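Local coordinates for response regulator protein (Burkholderia pseudomallei, PDB 3RQI), which is probably a DNA-binding response regulator of a two-component system, switched by phosphorylation of an aspartate in its receiver domain, at residues E42-A47 with L67-P72; N104-P109 with E113-A118. One frame throughout, in Å; residues are numbered along the deposited sequence.

In the fold
From the N terminus, the chain of the receiver domain builds a five-stranded parallel sheet with helices on its two faces. Helix 40-47 follows edge strand 33-37; the chain then runs through the central strand 54-56 and a small hairpin into helix 67-76, where contact 1 closes a loop of 19 residues by setting the two helices side by side. Strand 81-86 and helix 91-100 come next, before the other edge strand, 104-107. Contact 2 closes a connection of three residues, folding helix 112-118 back against that strand. The two contacts follow in series without touching, their centres about 19 Å apart, one between helices, the other between sheet edge and helix 112-118.

Contact 1: residues E42-A47 with L67-P72; sequences EALKLA and LSLIAP
Leu69 reaches across from helix 67-76 and divides its two methyls between neighbouring residues of helix 40-47. Its CD1 meets the methyl of Ala43, 3.8 Å from Ala43 CB, while its CD2 lies against the end of Leu44, 3.8 Å from Leu44 CD2 and nearly as close to Leu44 CG. With CG anti to the carbonyl carbon (chi1 -78°), the isobutyl fork of Leu69 extends straight at the other helix and opens around the Ala43-Leu44 step. Leu44 starts out differently: its CA-CB bond leaves along the flank of its helix, and the chain then bends in, where CD2 touches two partners at roughly right angles to each other. The second is the ring of Pro72, whose CB stands 4.1 Å from Leu44 CD2 one turn further along from Leu69.

The helix segments run almost parallel, at 16°, with axes 11.1 Å apart. That spacing is wide for a partner as short as Ala43, and the leucine fills the distance. Below this row is the sheet: Ala43 and Leu69 both touch Ile13 of strand 9-13. Leu44 lies on the solvent side.

Nearby, Ala47 O takes a hydrogen bond from Gln77 NE2. These side chains themselves meet through carbon atoms alone, held by shape and apolar burial, grading from a buried Ala43-Leu69 pair to the exposed Leu44.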
loop_
_atom_site.group_PDB
_atom_site.type_symbol
_atom_site.label_atom_id
_atom_site.label_comp_id
_atom_site.label_asym_id
_atom_site.label_seq_id
_atom_site.Cartn_x
_atom_site.Cartn_y
_atom_site.Cartn_z
ATOM N N GLU A 42 17.234 14.916 14.442
ATOM C CA GLU A 42 16.292 15.985 14.807
ATOM C C GLU A 42 14.905 15.443 15.142
ATOM O O GLU A 42 14.243 15.941 16.057
ATOM C CB GLU A 42 16.182 16.993 13.652
ATOM C CG GLU A 42 17.471 17.775 13.410
ATOM C CD GLU A 42 17.334 18.875 12.349
ATOM O OE1 GLU A 42 16.280 18.981 11.698
ATOM O OE2 GLU A 42 18.305 19.644 12.167
ATOM N N ALA A 43 14.438 14.472 14.355
ATOM C CA ALA A 43 13.099 13.891 14.599
ATOM C C ALA A 43 13.045 13.268 16.002
ATOM O O ALA A 43 12.082 13.460 16.729
ATOM C CB ALA A 43 12.722 12.843 13.513
ATOM N N LEU A 44 14.057 12.473 16.340
ATOM C CA LEU A 44 14.064 11.825 17.674
ATOM C C LEU A 44 14.237 12.803 18.829
ATOM O O LEU A 44 13.633 12.617 19.908
ATOM C CB LEU A 44 15.108 10.699 17.713
ATOM C CG LEU A 44 14.764 9.556 16.746
ATOM C CD1 LEU A 44 15.913 8.571 16.692
ATOM C CD2 LEU A 44 13.478 8.823 17.114
ATOM N N LYS A 45 15.041 13.840 18.601
ATOM C CA LYS A 45 15.240 14.930 19.587
ATOM C C LYS A 45 13.900 15.612 19.876
ATOM O O LYS A 45 13.456 15.663 21.018
ATOM C CB LYS A 45 16.247 15.953 19.026
ATOM C CG LYS A 45 16.781 16.942 20.020
ATOM C CD LYS A 45 18.189 17.423 19.606
ATOM C CE LYS A 45 18.700 18.539 20.472
ATOM N NZ LYS A 45 20.047 19.017 19.993
ATOM N N LEU A 46 13.245 16.082 18.826
ATOM C CA LEU A 46 11.932 16.711 18.983
ATOM C C LEU A 46 10.855 15.812 19.591
ATOM O O LEU A 46 10.114 16.250 20.494
ATOM C CB LEU A 46 11.452 17.293 17.638
ATOM C CG LEU A 46 12.068 18.669 17.381
ATOM C CD1 LEU A 46 11.982 18.999 15.875
ATOM C CD2 LEU A 46 11.454 19.829 18.233
ATOM N N ALA A 47 10.768 14.569 19.089
ATOM C CA ALA A 47 9.747 13.617 19.524
ATOM C C ALA A 47 9.997 13.136 20.950
ATOM O O ALA A 47 9.123 12.530 21.583
ATOM C CB ALA A 47 9.649 12.433 18.531
ATOM N N LEU A 67 11.073 5.157 7.309
ATOM C CA LEU A 67 10.333 3.978 7.729
ATOM C C LEU A 67 10.813 3.528 9.103
ATOM O O LEU A 67 10.006 3.157 9.975
ATOM C CB LEU A 67 10.574 2.877 6.697
ATOM C CG LEU A 67 9.658 1.673 6.658
ATOM C CD1 LEU A 67 8.199 2.112 6.451
ATOM C CD2 LEU A 67 10.115 0.792 5.490
ATOM N N SER A 68 12.136 3.574 9.299
ATOM C CA SER A 68 12.788 3.149 10.549
ATOM C C SER A 68 12.425 4.031 11.744
ATOM O O SER A 68 12.658 3.649 12.908
ATOM C CB SER A 68 14.310 3.115 10.347
ATOM O OG SER A 68 14.854 4.446 10.362
ATOM N N LEU A 69 11.861 5.209 11.466
ATOM C CA LEU A 69 11.457 6.142 12.527
ATOM C C LEU A 69 10.079 5.829 13.086
ATOM O O LEU A 69 9.742 6.254 14.185
ATOM C CB LEU A 69 11.436 7.610 12.034
ATOM C CG LEU A 69 12.728 8.383 11.883
ATOM C CD1 LEU A 69 12.388 9.780 11.306
ATOM C CD2 LEU A 69 13.377 8.494 13.290
ATOM N N ILE A 70 9.272 5.074 12.346
ATOM C CA ILE A 70 7.856 4.986 12.727
ATOM C C ILE A 70 7.642 4.279 14.089
ATOM O O ILE A 70 6.920 4.797 14.955
ATOM C CB ILE A 70 7.059 4.308 11.629
ATOM C CG1 ILE A 70 7.090 5.186 10.372
ATOM C CG2 ILE A 70 5.607 4.094 12.119
ATOM C CD1 ILE A 70 6.603 4.474 9.084
ATOM N N ALA A 71 8.247 3.104 14.276
ATOM C CA ALA A 71 8.130 2.414 15.567
ATOM C C ALA A 71 8.624 3.249 16.775
ATOM O O ALA A 71 7.900 3.347 17.774
ATOM C CB ALA A 71 8.818 1.003 15.525
ATOM N N PRO A 72 9.841 3.837 16.694
ATOM C CA PRO A 72 10.309 4.685 17.813
ATOM C C PRO A 72 9.390 5.898 18.070
ATOM O O PRO A 72 9.159 6.266 19.220
ATOM C CB PRO A 72 11.696 5.142 17.380
ATOM C CG PRO A 72 12.054 4.404 16.163
ATOM C CD PRO A 72 10.924 3.537 15.732
#

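Contact 2: residues N104-P109 with E113-A118; sequences NYLAKP and ESILAA
The side-chain amide of Asn104 meets helix 112-118 with its nitrogen edge. ND2 gives a hydrogen to the carbonyl oxygen of Ala118, 2.9 Å from ND2 to O and close to straight at 168°; the oxygen lies in the plane of the amide and is approached in its own carbonyl plane, on a lone pair. At the other edge OD1 takes a weak bond from the backbone N of Tyr105. The methyl of Ala118 stands above the amide plane but beyond its ND2 corner, CB 3.7 Å from Asn104 ND2, so it flanks the donor and covers no face. Asn104 has CG roughly anti to its own N (chi1 -150°), which carries the amide out from the sheet to the helix end. A second acceptor for ND2 is Gln127 OE1 of helix 123-133.

Two residues on, Leu106 also packs on Ala118. Its CG and CD1 both lie 3.7 Å from Ala118 CB, and CD1 rests on the backbone one turn back, 3.8 Å from Ser114 O and 4.1 Å from Ile115 CA. Tyr105, between them, turns the other way, where its hydroxyl bonds to Thr93 and Ser90.

Strand and helix run nearly antiparallel, at 160°, as expected where a strand turns straight into its helix. Just beyond the strand, Lys108, which precedes a cis proline, hydrogen-bonds to the phosphate on residue 58 and forms a salt bridge with Asp14, the arrangement of a receiver active site. One in-plane amide bond fixes the helix's last turn to the edge strand, and the leucine packs beside it on the Ala118 methyl and the helix backbone.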
loop_
_atom_site.group_PDB
_atom_site.type_symbol
_atom_site.label_atom_id
_atom_site.label_comp_id
_atom_site.label_asym_id
_atom_site.label_seq_id
_atom_site.Cartn_x
_atom_site.Cartn_y
_atom_site.Cartn_z
ATOM N N ASN A 104 -1.734 6.055 8.622
ATOM C CA ASN A 104 -2.160 6.192 7.235
ATOM C C ASN A 104 -0.969 6.527 6.360
ATOM O O ASN A 104 0.168 6.693 6.856
ATOM C CB ASN A 104 -3.256 7.280 7.096
ATOM C CG ASN A 104 -4.203 7.012 5.957
ATOM O OD1 ASN A 104 -4.006 6.072 5.150
ATOM N ND2 ASN A 104 -5.253 7.844 5.867
ATOM N N TYR A 105 -1.211 6.631 5.055
ATOM C CA TYR A 105 -0.092 6.776 4.122
ATOM C C TYR A 105 -0.642 7.513 2.927
ATOM O O TYR A 105 -1.708 7.164 2.418
ATOM C CB TYR A 105 0.395 5.367 3.755
ATOM C CG TYR A 105 1.582 5.201 2.790
ATOM C CD1 TYR A 105 2.770 4.615 3.245
ATOM C CD2 TYR A 105 1.481 5.594 1.430
ATOM C CE1 TYR A 105 3.844 4.381 2.381
ATOM C CE2 TYR A 105 2.544 5.385 0.558
ATOM C CZ TYR A 105 3.712 4.769 1.039
ATOM O OH TYR A 105 4.747 4.556 0.184
ATOM N N LEU A 106 0.035 8.585 2.522
ATOM C CA LEU A 106 -0.376 9.392 1.354
ATOM C C LEU A 106 0.786 9.686 0.426
ATOM O O LEU A 106 1.918 9.963 0.866
ATOM C CB LEU A 106 -0.924 10.736 1.814
ATOM C CG LEU A 106 -2.367 10.935 2.260
ATOM C CD1 LEU A 106 -2.532 12.473 2.300
ATOM C CD2 LEU A 106 -3.344 10.284 1.289
ATOM N N ALA A 107 0.511 9.572 -0.877
ATOM C CA ALA A 107 1.472 10.034 -1.889
ATOM C C ALA A 107 1.505 11.552 -2.021
ATOM O O ALA A 107 0.442 12.215 -2.042
ATOM C CB ALA A 107 1.140 9.403 -3.250
ATOM N N LYS A 108 2.724 12.110 -2.094
ATOM C CA LYS A 108 2.910 13.468 -2.595
ATOM C C LYS A 108 2.597 13.495 -4.119
ATOM O O LYS A 108 2.822 12.496 -4.829
ATOM C CB LYS A 108 4.336 13.988 -2.374
ATOM C CG LYS A 108 4.807 14.087 -0.931
ATOM C CD LYS A 108 6.264 14.541 -0.904
ATOM C CE LYS A 108 6.786 14.652 0.546
ATOM N NZ LYS A 108 8.269 14.720 0.480
ATOM N N PRO A 109 2.057 14.608 -4.607
ATOM C CA PRO A 109 1.697 15.803 -3.865
ATOM C C PRO A 109 0.304 15.676 -3.240
ATOM O O PRO A 109 -0.600 15.029 -3.799
ATOM C CB PRO A 109 1.719 16.919 -4.948
ATOM C CG PRO A 109 1.428 16.254 -6.149
ATOM C CD PRO A 109 1.891 14.815 -6.061
ATOM N N GLU A 113 -5.471 20.331 3.310
ATOM C CA GLU A 113 -6.784 19.707 3.605
ATOM C C GLU A 113 -6.762 18.175 3.532
ATOM O O GLU A 113 -7.300 17.499 4.421
ATOM C CB GLU A 113 -7.909 20.280 2.710
ATOM N N SER A 114 -6.115 17.621 2.509
ATOM C CA SER A 114 -6.097 16.163 2.350
ATOM C C SER A 114 -5.163 15.483 3.356
ATOM O O SER A 114 -5.415 14.356 3.792
ATOM C CB SER A 114 -5.787 15.762 0.925
ATOM O OG SER A 114 -4.451 15.955 0.594
ATOM N N ILE A 115 -4.109 16.203 3.730
ATOM C CA ILE A 115 -3.178 15.708 4.759
ATOM C C ILE A 115 -3.938 15.626 6.081
ATOM O O ILE A 115 -3.922 14.581 6.725
ATOM C CB ILE A 115 -1.915 16.614 4.872
ATOM C CG1 ILE A 115 -1.017 16.357 3.670
ATOM C CG2 ILE A 115 -1.109 16.319 6.189
ATOM C CD1 ILE A 115 0.063 17.382 3.508
ATOM N N LEU A 116 -4.639 16.711 6.464
ATOM C CA LEU A 116 -5.480 16.684 7.668
ATOM C C LEU A 116 -6.557 15.590 7.610
ATOM O O LEU A 116 -6.773 14.882 8.609
ATOM C CB LEU A 116 -6.082 18.075 7.960
ATOM C CG LEU A 116 -5.040 19.128 8.393
ATOM C CD1 LEU A 116 -5.618 20.571 8.399
ATOM C CD2 LEU A 116 -4.385 18.812 9.755
ATOM N N ALA A 117 -7.230 15.451 6.456
ATOM C CA ALA A 117 -8.255 14.402 6.277
ATOM C C ALA A 117 -7.684 13.007 6.552
ATOM O O ALA A 117 -8.300 12.175 7.261
ATOM C CB ALA A 117 -8.868 14.476 4.833
ATOM N N ALA A 118 -6.488 12.777 6.020
ATOM C CA ALA A 118 -5.802 11.466 6.096
ATOM C C ALA A 118 -5.377 11.131 7.526
ATOM O O ALA A 118 -5.198 9.959 7.894
ATOM C CB ALA A 118 -4.634 11.453 5.183
#